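Local structure of acetone carboxylase alpha subunit (Xanthobacter autotrophicus Py2, 5M45) at residues 712-723 / 742-751. The protein is the alpha subunit of a bacterial acetone carboxylase, a multi-subunit metal-containing enzyme whose alpha chain belongs to the hydantoinase B/oxoprolinase family. Numbering follows the deposited sequence.
Sequences TQVRQMFAASFK and WTLPEEEIGV
E746 carries the polar side of the contact, its carboxylate lying against the helix 712-723. Q716 NE2 gives a nearly straight hydrogen bond (174°) to E746 OE2, 3.0 Å long, in its own amide plane but from above the carboxylate, the two planes being 67° apart. K723 crosses E746 at about a right angle, and its NZ makes a salt bridge to E746 OE1 at 2.7 Å, on the anti side. With CG anti to the backbone N (chi1 -161°), E746 extends alongside Q716; R339 also pairs with OE1.

Apolar contacts lie beside it. L744 CD2 lies 3.8 Å from F718 CB and also reaches F722 CE2 obliquely; F722 CE2 and W742 CH2 meet edge to edge at 4.0 Å. I749 divides its branches: CD1 rests on the backbone at Q716 N (3.5 Å), while CG2 touches T712 CB. A719 CB comes within 3.3 Å of L744 O.

Waters bridge R715 NH1 to I749 O and A719 O to L744 O; R715 NE bonds A710 O. The loop after helix 726-735, whose F732 meets the F718 and F722 rings, thus folds back on helix 712-724, packing L744 and I749 beside a polar patch where lysine and arginine probably keep buried E746 ionised.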
# COMPACT_ATOMS: atom_id res chain seq x y z
N THR A 712 -15.58 27.52 -15.99
CA THR A 712 -15.67 27.02 -14.61
C THR A 712 -14.30 26.88 -13.95
O THR A 712 -14.16 27.13 -12.76
CB THR A 712 -16.42 25.69 -14.53
OG1 THR A 712 -15.80 24.74 -15.37
CG2 THR A 712 -17.86 25.83 -14.97
N GLN A 713 -13.29 26.52 -14.74
CA GLN A 713 -11.94 26.36 -14.20
C GLN A 713 -11.34 27.70 -13.69
O GLN A 713 -10.66 27.69 -12.67
CB GLN A 713 -10.99 25.65 -15.19
CG GLN A 713 -10.62 26.40 -16.46
CD GLN A 713 -11.68 26.41 -17.55
OE1 GLN A 713 -12.75 25.83 -17.45
NE2 GLN A 713 -11.37 27.10 -18.62
N VAL A 714 -11.62 28.81 -14.37
CA VAL A 714 -11.17 30.12 -13.90
C VAL A 714 -11.91 30.54 -12.60
O VAL A 714 -11.28 30.96 -11.60
CB VAL A 714 -11.34 31.19 -15.00
CG1 VAL A 714 -11.00 32.58 -14.49
CG2 VAL A 714 -10.47 30.86 -16.20
N ARG A 715 -13.23 30.39 -12.59
CA ARG A 715 -14.01 30.74 -11.39
C ARG A 715 -13.68 29.88 -10.17
O ARG A 715 -13.63 30.41 -9.06
CB ARG A 715 -15.49 30.70 -11.69
CG ARG A 715 -15.86 31.83 -12.64
CD ARG A 715 -17.33 31.89 -12.90
NE ARG A 715 -17.61 31.01 -14.03
CZ ARG A 715 -18.56 30.10 -14.08
NH1 ARG A 715 -19.40 29.91 -13.08
NH2 ARG A 715 -18.67 29.39 -15.17
N GLN A 716 -13.47 28.58 -10.36
CA GLN A 716 -13.10 27.72 -9.23
C GLN A 716 -11.76 28.15 -8.62
O GLN A 716 -11.64 28.19 -7.38
CB GLN A 716 -13.04 26.24 -9.64
CG GLN A 716 -12.91 25.27 -8.49
CD GLN A 716 -11.48 25.18 -7.93
OE1 GLN A 716 -10.50 25.39 -8.65
NE2 GLN A 716 -11.38 24.85 -6.64
N MET A 717 -10.79 28.49 -9.46
CA MET A 717 -9.46 28.96 -8.99
C MET A 717 -9.56 30.21 -8.09
O MET A 717 -9.03 30.21 -6.96
CB MET A 717 -8.53 29.22 -10.18
CG MET A 717 -7.11 29.60 -9.81
SD MET A 717 -6.19 30.42 -11.15
CE MET A 717 -6.84 32.12 -11.04
N PHE A 718 -10.25 31.24 -8.56
CA PHE A 718 -10.49 32.44 -7.73
C PHE A 718 -11.29 32.13 -6.47
O PHE A 718 -10.89 32.54 -5.37
CB PHE A 718 -11.14 33.58 -8.54
CG PHE A 718 -10.19 34.25 -9.53
CD1 PHE A 718 -9.10 35.00 -9.08
CD2 PHE A 718 -10.35 34.10 -10.90
CE1 PHE A 718 -8.25 35.61 -9.97
CE2 PHE A 718 -9.48 34.68 -11.80
CZ PHE A 718 -8.43 35.46 -11.33
N ALA A 719 -12.37 31.34 -6.57
CA ALA A 719 -13.18 31.08 -5.37
C ALA A 719 -12.40 30.38 -4.27
O ALA A 719 -12.52 30.75 -3.09
CB ALA A 719 -14.44 30.31 -5.70
N ALA A 720 -11.61 29.37 -4.64
CA ALA A 720 -10.82 28.62 -3.65
C ALA A 720 -9.68 29.49 -3.05
O ALA A 720 -9.44 29.45 -1.84
CB ALA A 720 -10.25 27.35 -4.29
N SER A 721 -9.03 30.27 -3.91
CA SER A 721 -7.97 31.20 -3.51
C SER A 721 -8.48 32.28 -2.51
O SER A 721 -7.84 32.59 -1.51
CB SER A 721 -7.33 31.84 -4.75
OG SER A 721 -6.64 30.86 -5.59
N PHE A 722 -9.67 32.83 -2.78
CA PHE A 722 -10.27 33.83 -1.91
C PHE A 722 -10.49 33.28 -0.51
O PHE A 722 -10.15 33.95 0.47
CB PHE A 722 -11.64 34.33 -2.42
CG PHE A 722 -11.61 35.15 -3.70
CD1 PHE A 722 -10.45 35.76 -4.20
CD2 PHE A 722 -12.79 35.34 -4.38
CE1 PHE A 722 -10.49 36.49 -5.37
CE2 PHE A 722 -12.83 36.08 -5.56
CZ PHE A 722 -11.68 36.65 -6.06
N LYS A 723 -11.06 32.07 -0.40
CA LYS A 723 -11.34 31.48 0.92
C LYS A 723 -10.09 31.22 1.75
O LYS A 723 -10.10 31.46 2.92
CB LYS A 723 -12.11 30.17 0.81
CG LYS A 723 -13.58 30.42 0.58
CD LYS A 723 -14.35 29.09 0.44
CE LYS A 723 -13.89 28.26 -0.80
NZ LYS A 723 -14.82 27.24 -1.27
N TRP A 742 -21.21 41.91 -4.85
CA TRP A 742 -20.62 40.86 -5.69
C TRP A 742 -19.92 39.82 -4.80
O TRP A 742 -19.12 40.19 -3.96
CB TRP A 742 -19.60 41.47 -6.68
CG TRP A 742 -18.94 40.50 -7.66
CD1 TRP A 742 -19.37 40.18 -8.89
CD2 TRP A 742 -17.72 39.77 -7.45
NE1 TRP A 742 -18.51 39.28 -9.48
CE2 TRP A 742 -17.49 39.01 -8.62
CE3 TRP A 742 -16.80 39.67 -6.39
CZ2 TRP A 742 -16.37 38.18 -8.76
CZ3 TRP A 742 -15.70 38.83 -6.53
CH2 TRP A 742 -15.50 38.12 -7.72
N THR A 743 -20.26 38.54 -4.98
CA THR A 743 -19.60 37.44 -4.26
C THR A 743 -19.36 36.26 -5.24
O THR A 743 -20.08 36.13 -6.26
CB THR A 743 -20.41 36.91 -3.05
OG1 THR A 743 -21.64 36.33 -3.51
CG2 THR A 743 -20.75 38.06 -2.04
N LEU A 744 -18.37 35.42 -4.91
CA LEU A 744 -17.98 34.26 -5.73
C LEU A 744 -17.85 32.97 -4.88
O LEU A 744 -16.73 32.44 -4.69
CB LEU A 744 -16.71 34.57 -6.52
CG LEU A 744 -16.42 33.64 -7.70
CD1 LEU A 744 -17.36 33.87 -8.91
CD2 LEU A 744 -14.94 33.75 -8.07
N PRO A 745 -18.98 32.48 -4.35
CA PRO A 745 -18.91 31.20 -3.61
C PRO A 745 -18.66 30.01 -4.55
O PRO A 745 -19.25 29.91 -5.63
CB PRO A 745 -20.29 31.10 -2.94
CG PRO A 745 -21.21 31.90 -3.81
CD PRO A 745 -20.36 33.01 -4.42
N GLU A 746 -17.79 29.12 -4.13
CA GLU A 746 -17.41 27.98 -4.97
C GLU A 746 -18.59 27.07 -5.30
O GLU A 746 -18.64 26.48 -6.38
CB GLU A 746 -16.29 27.17 -4.30
CG GLU A 746 -15.51 26.25 -5.26
CD GLU A 746 -14.35 25.54 -4.60
OE1 GLU A 746 -13.89 25.99 -3.52
OE2 GLU A 746 -13.90 24.50 -5.13
N GLU A 747 -19.54 26.98 -4.37
CA GLU A 747 -20.71 26.10 -4.53
C GLU A 747 -21.64 26.54 -5.65
O GLU A 747 -22.42 25.73 -6.10
CB GLU A 747 -21.54 26.02 -3.24
CG GLU A 747 -20.82 25.41 -2.05
CD GLU A 747 -19.94 26.41 -1.26
OE1 GLU A 747 -19.78 27.62 -1.61
OE2 GLU A 747 -19.35 25.92 -0.27
N GLU A 748 -21.59 27.79 -6.09
CA GLU A 748 -22.51 28.23 -7.13
C GLU A 748 -22.01 27.93 -8.54
O GLU A 748 -22.73 28.15 -9.50
CB GLU A 748 -22.87 29.72 -6.97
CG GLU A 748 -23.86 29.98 -5.81
CD GLU A 748 -24.21 31.48 -5.62
OE1 GLU A 748 -24.95 31.77 -4.65
OE2 GLU A 748 -23.70 32.35 -6.39
N ILE A 749 -20.80 27.41 -8.68
CA ILE A 749 -20.21 27.20 -10.01
C ILE A 749 -20.84 25.99 -10.75
O ILE A 749 -20.95 26.00 -11.96
CB ILE A 749 -18.66 27.10 -9.92
CG1 ILE A 749 -18.08 28.41 -9.35
CG2 ILE A 749 -18.02 26.78 -11.28
CD1 ILE A 749 -16.64 28.27 -8.85
N GLY A 750 -21.24 24.96 -10.01
CA GLY A 750 -21.81 23.75 -10.59
C GLY A 750 -20.84 22.59 -10.78
O GLY A 750 -21.15 21.64 -11.50
N VAL A 751 -19.69 22.65 -10.12
CA VAL A 751 -18.72 21.55 -10.17
C VAL A 751 -18.65 20.94 -8.77
O VAL A 751 -19.01 21.61 -7.81
CB VAL A 751 -17.32 22.00 -10.63
CG1 VAL A 751 -17.36 22.46 -12.08
CG2 VAL A 751 -16.75 23.11 -9.77
O HOH W 1 -20.87 27.87 -14.05
O HOH W 2 -14.77 32.05 -2.43
O HOH W 3 -16.52 26.06 0.12